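Local coordinates for protein diacylglycerol O-acyltransferase (Marinobacter hydrocarbonoclasticus, PDB 6CHJ) that probably transfers fatty acyl groups from acyl-CoA to alcohol acceptors such as diacylglycerol, giving triacylglycerols and wax esters, at residues Ser101-His106 with Tyr131-His136; Arg240-Ser245 with Ser434-Leu439; Phe374-Ser379 with Leu410-Thr415. All coordinates share one frame; numbering follows the deposited sequence.

Overall arrangement
Interactions 1 and 3 are buried, whereas interaction 2 is only partly so. Interaction 1 sets helix 93-105 on a strand of one six-stranded mixed sheet, and interactions 2 and 3 both reach the other: interaction 3 pairs two of its strands, and interaction 2 sets the turn and first residues of helix 437-453 on an edge strand, 239-247. Their chemistry follows their place. Interaction 1 is polar, built on a lysine, a tyrosine and helix-end carbonyls; interaction 2 mixes an arginine–glutamine bond with leucines on an alanine; interaction 3 is backbone ladder and apolar packing. Ser101 of interaction 1 probably hydrogen-bonds Phe241 of interaction 2, while Met438 and Leu435 pack on Met412 and Leu410 of interaction 3.

Interaction 1: Ser101-His106 with Tyr131-His136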
ATOM      1  N   SER B 101      -3.618   2.796   9.744  1.00 42.86           N
ATOM      2  CA  SER B 101      -3.847   3.947   8.873  1.00 48.74           C
ATOM      3  C   SER B 101      -2.989   3.857   7.609  1.00 50.58           C
ATOM      4  O   SER B 101      -3.478   4.091   6.494  1.00 49.35           O
ATOM      5  CB  SER B 101      -3.566   5.240   9.646  1.00 46.89           C
ATOM      6  OG  SER B 101      -4.215   5.239  10.920  1.00 43.71           O
ATOM      7  N   ALA B 102      -1.710   3.494   7.773  1.00 44.95           N
ATOM      8  CA  ALA B 102      -0.822   3.234   6.639  1.00 45.56           C
ATOM      9  C   ALA B 102      -1.322   2.066   5.795  1.00 44.45           C
ATOM     10  O   ALA B 102      -1.412   2.164   4.567  1.00 44.89           O
ATOM     11  CB  ALA B 102       0.599   2.945   7.145  1.00 36.97           C
ATOM     12  N   GLU B 103      -1.636   0.940   6.435  1.00 42.61           N
ATOM     13  CA  GLU B 103      -1.994  -0.242   5.665  1.00 45.09           C
ATOM     14  C   GLU B 103      -3.351  -0.075   4.965  1.00 46.81           C
ATOM     15  O   GLU B 103      -3.525  -0.541   3.835  1.00 49.75           O
ATOM     16  CB  GLU B 103      -1.978  -1.473   6.572  1.00 46.21           C
ATOM     17  CG  GLU B 103      -1.956  -2.775   5.806  1.00 55.05           C
ATOM     18  CD  GLU B 103      -0.816  -2.845   4.777  1.00 55.09           C
ATOM     19  OE1 GLU B 103       0.330  -2.497   5.130  1.00 48.11           O
ATOM     20  OE2 GLU B 103      -1.084  -3.244   3.613  1.00 55.44           O
ATOM     21  N   HIS B 104      -4.311   0.619   5.597  1.00 45.14           N
ATOM     22  CA  HIS B 104      -5.628   0.815   4.991  1.00 38.73           C
ATOM     23  C   HIS B 104      -5.580   1.760   3.781  1.00 40.18           C
ATOM     24  O   HIS B 104      -6.442   1.662   2.903  1.00 40.98           O
ATOM     25  CB  HIS B 104      -6.611   1.345   6.047  1.00 42.60           C
ATOM     26  CG  HIS B 104      -8.048   1.143   5.686  1.00 43.07           C
ATOM     27  ND1 HIS B 104      -8.663  -0.091   5.752  1.00 40.84           N
ATOM     28  CD2 HIS B 104      -8.983   2.009   5.222  1.00 33.08           C
ATOM     29  CE1 HIS B 104      -9.916   0.022   5.342  1.00 45.37           C
ATOM     30  NE2 HIS B 104     -10.140   1.288   5.031  1.00 41.17           N
ATOM     31  N   SER B 105      -4.599   2.676   3.722  1.00 39.70           N
ATOM     32  CA  SER B 105      -4.397   3.536   2.550  1.00 41.99           C
ATOM     33  C   SER B 105      -4.126   2.765   1.253  1.00 46.03           C
ATOM     34  O   SER B 105      -4.411   3.280   0.171  1.00 48.26           O
ATOM     35  CB  SER B 105      -3.211   4.465   2.786  1.00 39.10           C
ATOM     36  OG  SER B 105      -3.364   5.198   3.977  1.00 52.02           O
ATOM     37  N   HIS B 106      -3.515   1.582   1.320  1.00 46.02           N
ATOM     38  CA  HIS B 106      -2.938   0.966   0.127  1.00 44.99           C
ATOM     39  C   HIS B 106      -3.986   0.237  -0.701  1.00 45.51           C
ATOM     40  O   HIS B 106      -4.710  -0.627  -0.183  1.00 47.50           O
ATOM     41  CB  HIS B 106      -1.837  -0.022   0.513  1.00 42.17           C
ATOM     42  CG  HIS B 106      -0.751   0.585   1.339  1.00 48.38           C
ATOM     43  ND1 HIS B 106      -0.220   1.831   1.072  1.00 40.64           N
ATOM     44  CD2 HIS B 106      -0.120   0.134   2.449  1.00 46.47           C
ATOM     45  CE1 HIS B 106       0.703   2.112   1.973  1.00 41.17           C
ATOM     46  NE2 HIS B 106       0.776   1.103   2.825  1.00 45.94           N
ATOM     47  N   TYR B 131      -5.279  -7.241  11.699  1.00 49.36           N
ATOM     48  CA  TYR B 131      -5.851  -6.283  10.765  1.00 44.62           C
ATOM     49  C   TYR B 131      -6.175  -7.008   9.474  1.00 46.12           C
ATOM     50  O   TYR B 131      -5.263  -7.461   8.772  1.00 53.49           O
ATOM     51  CB  TYR B 131      -4.932  -5.097  10.491  1.00 41.40           C
ATOM     52  CG  TYR B 131      -5.448  -4.285   9.309  1.00 44.24           C
ATOM     53  CD1 TYR B 131      -6.583  -3.461   9.433  1.00 46.60           C
ATOM     54  CD2 TYR B 131      -4.844  -4.395   8.064  1.00 49.51           C
ATOM     55  CE1 TYR B 131      -7.073  -2.750   8.351  1.00 50.09           C
ATOM     56  CE2 TYR B 131      -5.326  -3.702   6.968  1.00 57.95           C
ATOM     57  CZ  TYR B 131      -6.434  -2.877   7.111  1.00 49.10           C
ATOM     58  OH  TYR B 131      -6.852  -2.204   6.002  1.00 45.24           O
ATOM     59  N   THR B 132      -7.464  -7.066   9.142  1.00 44.70           N
ATOM     60  CA  THR B 132      -7.971  -7.758   7.966  1.00 48.86           C
ATOM     61  C   THR B 132      -8.509  -6.749   6.963  1.00 49.43           C
ATOM     62  O   THR B 132      -9.208  -5.812   7.339  1.00 50.63           O
ATOM     63  CB  THR B 132      -9.077  -8.740   8.360  1.00 47.22           C
ATOM     64  OG1 THR B 132      -8.573  -9.621   9.369  1.00 54.42           O
ATOM     65  CG2 THR B 132      -9.543  -9.560   7.173  1.00 50.23           C
ATOM     66  N   LYS B 133      -8.192  -6.951   5.686  1.00 53.73           N
ATOM     67  CA  LYS B 133      -8.557  -6.027   4.614  1.00 48.13           C
ATOM     68  C   LYS B 133      -9.213  -6.846   3.517  1.00 50.00           C
ATOM     69  O   LYS B 133      -8.587  -7.770   2.986  1.00 56.15           O
ATOM     70  CB  LYS B 133      -7.306  -5.303   4.077  1.00 50.47           C
ATOM     71  CG  LYS B 133      -7.540  -4.322   2.939  1.00 51.77           C
ATOM     72  CD  LYS B 133      -6.274  -3.983   2.150  1.00 48.23           C
ATOM     73  CE  LYS B 133      -5.110  -3.532   3.029  1.00 50.16           C
ATOM     74  NZ  LYS B 133      -4.429  -2.353   2.395  1.00 43.64           N
ATOM     75  N   VAL B 134     -10.465  -6.533   3.175  1.00 47.04           N
ATOM     76  CA  VAL B 134     -11.142  -7.221   2.075  1.00 54.35           C
ATOM     77  C   VAL B 134     -11.799  -6.198   1.164  1.00 52.26           C
ATOM     78  O   VAL B 134     -12.391  -5.223   1.639  1.00 51.31           O
ATOM     79  CB  VAL B 134     -12.189  -8.246   2.562  1.00 55.69           C
ATOM     80  CG1 VAL B 134     -12.765  -9.024   1.369  1.00 54.59           C
ATOM     81  CG2 VAL B 134     -11.562  -9.213   3.547  1.00 57.49           C
ATOM     82  N   HIS B 135     -11.721  -6.435  -0.142  1.00 50.37           N
ATOM     83  CA  HIS B 135     -12.347  -5.528  -1.091  1.00 53.55           C
ATOM     84  C   HIS B 135     -13.868  -5.669  -1.072  1.00 57.77           C
ATOM     85  O   HIS B 135     -14.407  -6.778  -1.043  1.00 58.72           O
ATOM     86  CB  HIS B 135     -11.816  -5.778  -2.500  1.00 53.36           C
ATOM     87  CG  HIS B 135     -12.020  -4.612  -3.418  1.00 55.96           C
ATOM     88  ND1 HIS B 135     -13.181  -4.427  -4.136  1.00 52.12           N
ATOM     89  CD2 HIS B 135     -11.232  -3.544  -3.692  1.00 52.55           C
ATOM     90  CE1 HIS B 135     -13.085  -3.313  -4.840  1.00 54.43           C
ATOM     91  NE2 HIS B 135     -11.917  -2.753  -4.582  1.00 53.72           N
ATOM     92  N   HIS B 136     -14.565  -4.526  -1.112  1.00 55.64           N
ATOM     93  CA  HIS B 136     -16.028  -4.529  -1.065  1.00 64.29           C
ATOM     94  C   HIS B 136     -16.650  -5.271  -2.253  1.00 60.83           C
ATOM     95  O   HIS B 136     -17.738  -5.844  -2.120  1.00 66.59           O
ATOM     96  CB  HIS B 136     -16.554  -3.088  -0.996  1.00 62.52           C
ATOM     97  CG  HIS B 136     -17.874  -2.947  -0.295  1.00 67.27           C
ATOM     98  ND1 HIS B 136     -19.066  -3.368  -0.847  1.00 69.40           N
ATOM     99  CD2 HIS B 136     -18.188  -2.413   0.910  1.00 69.50           C
ATOM    100  CE1 HIS B 136     -20.054  -3.110  -0.010  1.00 67.23           C
ATOM    101  NE2 HIS B 136     -19.549  -2.528   1.064  1.00 68.64           N
TER
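Lys133 reaches from its strand to the C-terminal end of helix 93-105, where it meets Glu103 and His106. Its CB starts out 3.7 Å from Tyr131 OH, CG stays beside the same hydroxyl, and CD carries the chain on past it. The bend at chi3 (-52°) then brings CE to the edge of the Tyr131 ring, 3.5 Å from Glu103 O, and the turn at chi4 aims NZ. At the tip the ammonium finds carbonyl oxygens. NZ donates to His106 O over 3.1 Å, in the carbonyl plane and on a lone pair, and to Glu103 O at 2.5 Å, a bond modelled so short that its exact length is doubtful. Glu103 adds its carboxylate, whose OE2 is 3.7 Å from Lys133 NZ, a long salt bridge. A lysine suits this buried place: its charge probably offsets the partial negative charge of the helix end, and it also has a weak, long ion pair to Glu116.

Tyr131 works beside it. Its OH shares a 2.8 Å hydrogen bond with His104 ND1, 152° at the hydrogen, each ring meeting the other's polar atom at its edge. The two side chains cross at about a right angle. Glu103 CG comes obliquely to the tyrosine ring, 3.7 Å from Tyr131 CE2. The other ring nitrogen, His104 NE2, bonds Ser402 O, and beyond the helix the ring of His106 stacks on His106 of the second subunit.

Helix and strand run nearly parallel, 17° apart, as a helix packed on a sheet. The strand ends at His135, which with His136 opens the HHxxxDG sequence, the active-site signature of the CoA-dependent acyltransferase superfamily.

Interaction 2: Arg240-Ser245 with Ser434-Leu439; sequences RFAAQS and SLQRML
Arg240 and Gln436 meet at about a right angle, the guanidinium and amide planes turned 49° from each other. The amide oxygen comes to the edge of the guanidinium, in its plane: Arg240 NH1 gives Gln436 OE1 a 2.8 Å hydrogen bond, nearly straight at 163°, and lands on an in-plane lone pair of the carbonyl. Arg240 NH2 adds a weak second bond to the same Gln436 OE1 at 3.4 Å. One face of the guanidinium lies over the backbone Gln436 N. The arginine gets there because its chain is extended from CG to NE, and on the way it slides past Leu435 in the opposite direction, Arg240 CD passing 3.9 Å from Leu435 CB. A long side chain with a polar end suits this partly exposed spot, since its methylenes serve the leucine while its tip serves the amide.

The second partner is a type I turn, Ser434 to Arg437, that leads into the chain's last helix, 437-453. It lies on strand 239-247, one of two outermost strands of its sheet within this chain; the backbone of that strand hydrogen-bonds strand 420-428. Alternation along the strand sorts the side chains: Arg240, Ala242 and Gln244 set out toward the turn and helix, whereas Phe241 packs on helix 93-105 and strand 393-401.

Ala242 is where the backbones come nearest. Its bare methyl takes three neighbours at once: Leu435 CD2 is 3.6 Å from Ala242 CB, Gln436 CG 3.9 Å from it, and Leu439 CG 4.0 Å. Leu439 spreads its two methyls over the next strand residues; CD1 rests 3.3 Å from Ala243 O, while CD2 touches the CB of Gln244. Met438, one residue back, sends its end away to helix 262-280.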
ATOM      1  N   ARG B 240      -6.179   8.264   8.089  1.00 51.17           N
ATOM      2  CA  ARG B 240      -5.963   8.296   9.521  1.00 50.63           C
ATOM      3  C   ARG B 240      -7.091   7.508  10.157  1.00 53.75           C
ATOM      4  O   ARG B 240      -8.271   7.796   9.904  1.00 49.00           O
ATOM      5  CB  ARG B 240      -5.924   9.729  10.067  1.00 52.64           C
ATOM      6  CG  ARG B 240      -4.737   9.967  10.992  1.00 62.92           C
ATOM      7  CD  ARG B 240      -4.905  11.205  11.859  1.00 66.80           C
ATOM      8  NE  ARG B 240      -3.740  11.444  12.705  1.00 67.85           N
ATOM      9  CZ  ARG B 240      -3.414  10.699  13.760  1.00 75.79           C
ATOM     10  NH1 ARG B 240      -4.167   9.653  14.104  1.00 76.02           N
ATOM     11  NH2 ARG B 240      -2.332  10.992  14.476  1.00 68.79           N
ATOM     12  N   PHE B 241      -6.723   6.498  10.948  1.00 49.51           N
ATOM     13  CA  PHE B 241      -7.667   5.623  11.621  1.00 49.38           C
ATOM     14  C   PHE B 241      -7.638   5.875  13.122  1.00 49.44           C
ATOM     15  O   PHE B 241      -6.570   5.987  13.728  1.00 50.59           O
ATOM     16  CB  PHE B 241      -7.355   4.157  11.352  1.00 52.20           C
ATOM     17  CG  PHE B 241      -8.330   3.209  11.983  1.00 52.09           C
ATOM     18  CD1 PHE B 241      -9.693   3.337  11.747  1.00 51.92           C
ATOM     19  CD2 PHE B 241      -7.890   2.187  12.799  1.00 46.75           C
ATOM     20  CE1 PHE B 241     -10.596   2.455  12.316  1.00 49.66           C
ATOM     21  CE2 PHE B 241      -8.794   1.306  13.375  1.00 49.55           C
ATOM     22  CZ  PHE B 241     -10.138   1.436  13.133  1.00 46.79           C
ATOM     23  N   ALA B 242      -8.824   5.973  13.717  1.00 56.22           N
ATOM     24  CA  ALA B 242      -8.978   6.226  15.148  1.00 56.88           C
ATOM     25  C   ALA B 242     -10.108   5.346  15.642  1.00 55.77           C
ATOM     26  O   ALA B 242     -11.232   5.421  15.128  1.00 54.76           O
ATOM     27  CB  ALA B 242      -9.276   7.702  15.440  1.00 47.39           C
ATOM     28  N   ALA B 243      -9.804   4.499  16.612  1.00 51.24           N
ATOM     29  CA  ALA B 243     -10.771   3.567  17.158  1.00 54.47           C
ATOM     30  C   ALA B 243     -10.678   3.608  18.674  1.00 56.79           C
ATOM     31  O   ALA B 243      -9.638   3.973  19.237  1.00 55.96           O
ATOM     32  CB  ALA B 243     -10.546   2.134  16.643  1.00 48.66           C
ATOM     33  N   GLN B 244     -11.785   3.246  19.329  1.00 54.73           N
ATOM     34  CA  GLN B 244     -11.886   3.257  20.786  1.00 56.66           C
ATOM     35  C   GLN B 244     -13.189   2.584  21.205  1.00 55.92           C
ATOM     36  O   GLN B 244     -14.151   2.518  20.432  1.00 52.35           O
ATOM     37  CB  GLN B 244     -11.815   4.682  21.357  1.00 54.42           C
ATOM     38  CG  GLN B 244     -11.856   4.807  22.896  1.00 58.27           C
ATOM     39  CD  GLN B 244     -10.965   3.799  23.631  1.00 67.07           C
ATOM     40  OE1 GLN B 244     -11.270   2.596  23.716  1.00 66.93           O
ATOM     41  NE2 GLN B 244      -9.851   4.295  24.172  1.00 67.00           N
ATOM     42  N   SER B 245     -13.190   2.077  22.434  1.00 58.06           N
ATOM     43  CA  SER B 245     -14.316   1.397  23.050  1.00 60.17           C
ATOM     44  C   SER B 245     -14.880   2.254  24.173  1.00 56.77           C
ATOM     45  O   SER B 245     -14.139   2.963  24.862  1.00 56.93           O
ATOM     46  CB  SER B 245     -13.895   0.036  23.623  1.00 62.88           C
ATOM     47  OG  SER B 245     -13.663  -0.930  22.607  1.00 58.16           O
ATOM     48  N   SER B 434      -5.420  15.769  12.618  1.00 61.27           N
ATOM     49  CA  SER B 434      -5.521  15.469  14.049  1.00 62.22           C
ATOM     50  C   SER B 434      -6.797  14.696  14.370  1.00 61.21           C
ATOM     51  O   SER B 434      -7.389  14.857  15.432  1.00 61.08           O
ATOM     52  CB  SER B 434      -5.418  16.740  14.893  1.00 65.02           C
ATOM     53  OG  SER B 434      -4.183  17.389  14.639  1.00 70.70           O
ATOM     54  N   LEU B 435      -7.182  13.808  13.458  1.00 60.57           N
ATOM     55  CA  LEU B 435      -8.456  13.115  13.556  1.00 57.96           C
ATOM     56  C   LEU B 435      -8.551  12.270  14.819  1.00 59.40           C
ATOM     57  O   LEU B 435      -9.663  11.994  15.289  1.00 56.26           O
ATOM     58  CB  LEU B 435      -8.646  12.253  12.300  1.00 61.64           C
ATOM     59  CG  LEU B 435      -9.875  11.374  12.067  1.00 59.05           C
ATOM     60  CD1 LEU B 435     -10.085  11.171  10.569  1.00 60.07           C
ATOM     61  CD2 LEU B 435      -9.671  10.031  12.705  1.00 58.78           C
ATOM     62  N   GLN B 436      -7.408  11.839  15.375  1.00 61.94           N
ATOM     63  CA  GLN B 436      -7.439  11.030  16.592  1.00 62.41           C
ATOM     64  C   GLN B 436      -8.051  11.807  17.754  1.00 57.21           C
ATOM     65  O   GLN B 436      -8.589  11.208  18.693  1.00 51.78           O
ATOM     66  CB  GLN B 436      -6.024  10.538  16.954  1.00 55.73           C
ATOM     67  CG  GLN B 436      -5.850   8.998  16.840  1.00 72.79           C
ATOM     68  CD  GLN B 436      -4.465   8.462  17.315  1.00 81.57           C
ATOM     69  OE1 GLN B 436      -3.465   8.553  16.588  1.00 79.67           O
ATOM     70  NE2 GLN B 436      -4.422   7.884  18.527  1.00 71.33           N
ATOM     71  N   ARG B 437      -7.999  13.137  17.705  1.00 51.78           N
ATOM     72  CA  ARG B 437      -8.553  13.912  18.803  1.00 58.38           C
ATOM     73  C   ARG B 437     -10.059  13.729  18.921  1.00 59.38           C
ATOM     74  O   ARG B 437     -10.623  13.983  19.993  1.00 58.24           O
ATOM     75  CB  ARG B 437      -8.199  15.383  18.628  1.00 62.04           C
ATOM     76  CG  ARG B 437      -7.143  15.846  19.589  1.00 69.26           C
ATOM     77  CD  ARG B 437      -6.648  17.215  19.229  1.00 74.70           C
ATOM     78  NE  ARG B 437      -5.265  17.148  18.776  1.00 86.35           N
ATOM     79  CZ  ARG B 437      -4.624  18.137  18.160  1.00 88.79           C
ATOM     80  NH1 ARG B 437      -5.245  19.290  17.917  1.00 81.79           N
ATOM     81  NH2 ARG B 437      -3.355  17.967  17.789  1.00 87.03           N
ATOM     82  N   MET B 438     -10.718  13.257  17.856  1.00 54.76           N
ATOM     83  CA  MET B 438     -12.152  13.004  17.927  1.00 59.05           C
ATOM     84  C   MET B 438     -12.508  11.909  18.923  1.00 55.31           C
ATOM     85  O   MET B 438     -13.667  11.842  19.351  1.00 56.59           O
ATOM     86  CB  MET B 438     -12.701  12.655  16.543  1.00 56.28           C
ATOM     87  CG  MET B 438     -13.031  13.891  15.731  1.00 58.90           C
ATOM     88  SD  MET B 438     -14.140  13.514  14.385  1.00 66.24           S
ATOM     89  CE  MET B 438     -15.633  13.248  15.310  1.00 54.97           C
ATOM     90  N   LEU B 439     -11.556  11.046  19.283  1.00 51.80           N
ATOM     91  CA  LEU B 439     -11.779  10.084  20.364  1.00 55.97           C
ATOM     92  C   LEU B 439     -12.008  10.795  21.695  1.00 54.42           C
ATOM     93  O   LEU B 439     -12.907  10.433  22.459  1.00 50.58           O
ATOM     94  CB  LEU B 439     -10.588   9.130  20.473  1.00 54.14           C
ATOM     95  CG  LEU B 439     -10.322   8.242  19.264  1.00 55.80           C
ATOM     96  CD1 LEU B 439      -9.223   7.219  19.572  1.00 44.95           C
ATOM     97  CD2 LEU B 439     -11.629   7.567  18.842  1.00 53.94           C
TER

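Interaction 3: Phe374-Ser379 with Leu410-Thr415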
ATOM      1  N   PHE B 374     -25.775  14.949   2.661  1.00 49.79           N
ATOM      2  CA  PHE B 374     -25.311  14.527   3.967  1.00 51.32           C
ATOM      3  C   PHE B 374     -23.819  14.775   4.050  1.00 51.35           C
ATOM      4  O   PHE B 374     -23.104  14.718   3.049  1.00 50.74           O
ATOM      5  CB  PHE B 374     -25.662  13.059   4.286  1.00 52.92           C
ATOM      6  CG  PHE B 374     -25.162  12.061   3.274  1.00 49.76           C
ATOM      7  CD1 PHE B 374     -23.910  11.479   3.421  1.00 47.44           C
ATOM      8  CD2 PHE B 374     -25.968  11.664   2.205  1.00 51.55           C
ATOM      9  CE1 PHE B 374     -23.446  10.539   2.498  1.00 51.94           C
ATOM     10  CE2 PHE B 374     -25.519  10.721   1.279  1.00 55.30           C
ATOM     11  CZ  PHE B 374     -24.251  10.155   1.425  1.00 50.11           C
ATOM     12  N   ASN B 375     -23.361  15.077   5.258  1.00 52.69           N
ATOM     13  CA  ASN B 375     -21.967  15.429   5.437  1.00 49.99           C
ATOM     14  C   ASN B 375     -21.115  14.248   5.854  1.00 47.48           C
ATOM     15  O   ASN B 375     -19.896  14.300   5.668  1.00 45.91           O
ATOM     16  CB  ASN B 375     -21.844  16.555   6.463  1.00 52.06           C
ATOM     17  CG  ASN B 375     -22.703  17.768   6.104  1.00 49.13           C
ATOM     18  OD1 ASN B 375     -23.879  17.835   6.464  1.00 48.74           O
ATOM     19  ND2 ASN B 375     -22.113  18.725   5.400  1.00 45.82           N
ATOM     20  N   VAL B 376     -21.723  13.169   6.351  1.00 47.13           N
ATOM     21  CA  VAL B 376     -20.960  12.038   6.868  1.00 49.35           C
ATOM     22  C   VAL B 376     -21.868  10.816   6.946  1.00 48.06           C
ATOM     23  O   VAL B 376     -23.085  10.939   7.091  1.00 52.67           O
ATOM     24  CB  VAL B 376     -20.352  12.408   8.246  1.00 48.70           C
ATOM     25  CG1 VAL B 376     -21.452  12.863   9.209  1.00 46.60           C
ATOM     26  CG2 VAL B 376     -19.552  11.253   8.823  1.00 49.12           C
ATOM     27  N   VAL B 377     -21.268   9.632   6.864  1.00 51.97           N
ATOM     28  CA  VAL B 377     -21.947   8.365   7.136  1.00 49.07           C
ATOM     29  C   VAL B 377     -21.673   7.976   8.577  1.00 51.00           C
ATOM     30  O   VAL B 377     -20.528   8.029   9.028  1.00 53.32           O
ATOM     31  CB  VAL B 377     -21.466   7.260   6.179  1.00 45.51           C
ATOM     32  CG1 VAL B 377     -22.087   5.900   6.572  1.00 43.16           C
ATOM     33  CG2 VAL B 377     -21.811   7.644   4.735  1.00 44.92           C
ATOM     34  N   ILE B 378     -22.715   7.603   9.307  1.00 55.18           N
ATOM     35  CA  ILE B 378     -22.577   7.041  10.644  1.00 52.50           C
ATOM     36  C   ILE B 378     -23.268   5.685  10.620  1.00 55.91           C
ATOM     37  O   ILE B 378     -24.499   5.603  10.727  1.00 60.40           O
ATOM     38  CB  ILE B 378     -23.172   7.941  11.732  1.00 56.23           C
ATOM     39  CG1 ILE B 378     -22.642   9.374  11.627  1.00 53.67           C
ATOM     40  CG2 ILE B 378     -22.866   7.346  13.105  1.00 55.55           C
ATOM     41  CD1 ILE B 378     -23.105  10.300  12.790  1.00 46.96           C
ATOM     42  N   SER B 379     -22.486   4.617  10.478  1.00 53.79           N
ATOM     43  CA  SER B 379     -23.016   3.272  10.328  1.00 55.43           C
ATOM     44  C   SER B 379     -22.937   2.527  11.650  1.00 63.46           C
ATOM     45  O   SER B 379     -21.954   2.645  12.384  1.00 59.65           O
ATOM     46  CB  SER B 379     -22.252   2.500   9.259  1.00 57.44           C
ATOM     47  OG  SER B 379     -23.115   1.589   8.611  1.00 70.01           O
ATOM     48  N   LEU B 410     -14.728  11.664   5.874  1.00 45.19           N
ATOM     49  CA  LEU B 410     -14.838  10.981   7.156  1.00 39.48           C
ATOM     50  C   LEU B 410     -15.956   9.952   7.112  1.00 45.41           C
ATOM     51  O   LEU B 410     -17.063  10.243   6.646  1.00 47.47           O
ATOM     52  CB  LEU B 410     -15.096  11.978   8.289  1.00 43.06           C
ATOM     53  CG  LEU B 410     -15.220  11.466   9.736  1.00 51.26           C
ATOM     54  CD1 LEU B 410     -13.954  10.775  10.263  1.00 48.40           C
ATOM     55  CD2 LEU B 410     -15.580  12.609  10.662  1.00 45.08           C
ATOM     56  N   ASN B 411     -15.666   8.748   7.590  1.00 45.63           N
ATOM     57  CA  ASN B 411     -16.672   7.706   7.705  1.00 45.13           C
ATOM     58  C   ASN B 411     -16.626   7.159   9.126  1.00 53.69           C
ATOM     59  O   ASN B 411     -15.588   6.648   9.568  1.00 51.66           O
ATOM     60  CB  ASN B 411     -16.443   6.602   6.676  1.00 41.36           C
ATOM     61  CG  ASN B 411     -17.614   5.658   6.585  1.00 49.43           C
ATOM     62  OD1 ASN B 411     -18.028   5.081   7.584  1.00 58.66           O
ATOM     63  ND2 ASN B 411     -18.178   5.517   5.394  1.00 55.08           N
ATOM     64  N   MET B 412     -17.736   7.288   9.841  1.00 44.55           N
ATOM     65  CA  MET B 412     -17.827   6.849  11.223  1.00 45.25           C
ATOM     66  C   MET B 412     -18.568   5.527  11.242  1.00 52.39           C
ATOM     67  O   MET B 412     -19.716   5.450  10.790  1.00 55.46           O
ATOM     68  CB  MET B 412     -18.542   7.878  12.090  1.00 50.25           C
ATOM     69  CG  MET B 412     -17.839   9.238  12.176  1.00 54.39           C
ATOM     70  SD  MET B 412     -18.785  10.450  13.141  1.00 51.47           S
ATOM     71  CE  MET B 412     -17.948  10.437  14.716  1.00 51.23           C
ATOM     72  N   THR B 413     -17.916   4.485  11.741  1.00 46.66           N
ATOM     73  CA  THR B 413     -18.553   3.182  11.765  1.00 50.12           C
ATOM     74  C   THR B 413     -18.525   2.603  13.165  1.00 54.92           C
ATOM     75  O   THR B 413     -17.511   2.669  13.872  1.00 54.86           O
ATOM     76  CB  THR B 413     -17.905   2.233  10.798  1.00 50.95           C
ATOM     77  OG1 THR B 413     -16.484   2.437  10.836  1.00 68.09           O
ATOM     78  CG2 THR B 413     -18.425   2.497   9.397  1.00 48.70           C
ATOM     79  N   LEU B 414     -19.653   2.019  13.541  1.00 54.17           N
ATOM     80  CA  LEU B 414     -19.935   1.621  14.906  1.00 55.98           C
ATOM     81  C   LEU B 414     -20.419   0.190  14.953  1.00 59.09           C
ATOM     82  O   LEU B 414     -21.093  -0.295  14.039  1.00 61.79           O
ATOM     83  CB  LEU B 414     -20.975   2.506  15.526  1.00 55.74           C
ATOM     84  CG  LEU B 414     -20.269   3.810  15.778  1.00 54.94           C
ATOM     85  CD1 LEU B 414     -20.704   4.870  14.827  1.00 51.93           C
ATOM     86  CD2 LEU B 414     -20.574   4.162  17.172  1.00 62.90           C
ATOM     87  N   THR B 415     -20.068  -0.467  16.048  1.00 56.75           N
ATOM     88  CA  THR B 415     -20.477  -1.835  16.298  1.00 63.54           C
ATOM     89  C   THR B 415     -20.453  -2.027  17.803  1.00 60.41           C
ATOM     90  O   THR B 415     -19.948  -1.181  18.552  1.00 55.58           O
ATOM     91  CB  THR B 415     -19.570  -2.849  15.574  1.00 59.11           C
ATOM     92  OG1 THR B 415     -20.081  -4.176  15.760  1.00 67.83           O
ATOM     93  CG2 THR B 415     -18.176  -2.793  16.120  1.00 52.95           C
TER
HETATM   94  O   HOH W   1     -17.413  12.768   5.737  1.00 43.22           O
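Parallel strands 376-380 and 410-417, neighbours in a six-stranded mixed sheet, pair Ile378 with Met412 and Ser379 with Thr413. Met412 straddles Ile378, as parallel pairing demands: Met412 N donates to Val377 O (3.0 Å), and Met412 O accepts from Ser379 N (2.9 Å). Leu414 N then binds Ser379 O at 2.7 Å. At the N-terminal end of the pair, a water accepts from Leu410 N and donates to Asn375 O.

Apolar residues suit the face that meets helix 262-280. Ile378 and Leu414 lie side by side, pointing the same way, with Ile378 CG2 3.7 Å from Leu414 CD1; Val376 CG2 reaches Met412 CG. On the other face, Thr413 CG2 meets the CB of Ser379, and Thr413 OG1 bonds Gly424 O.

In Asn411, CG anti to the backbone N (chi1 -169°) carries the amide toward Val377, and chi2 turns ND2 to 3.8 Å from Val377 CB; ND2 also makes a weak bond to Ile403 O. With an alanine in its place, Val377 would probably lose the amide lying against it, and Ile403 O its weak donor.

Ile378, Met412 and Leu414 pack on helix 262-280, Thr413 touches strand 393-401, and strands 290-294 and 420-428 flank the pair.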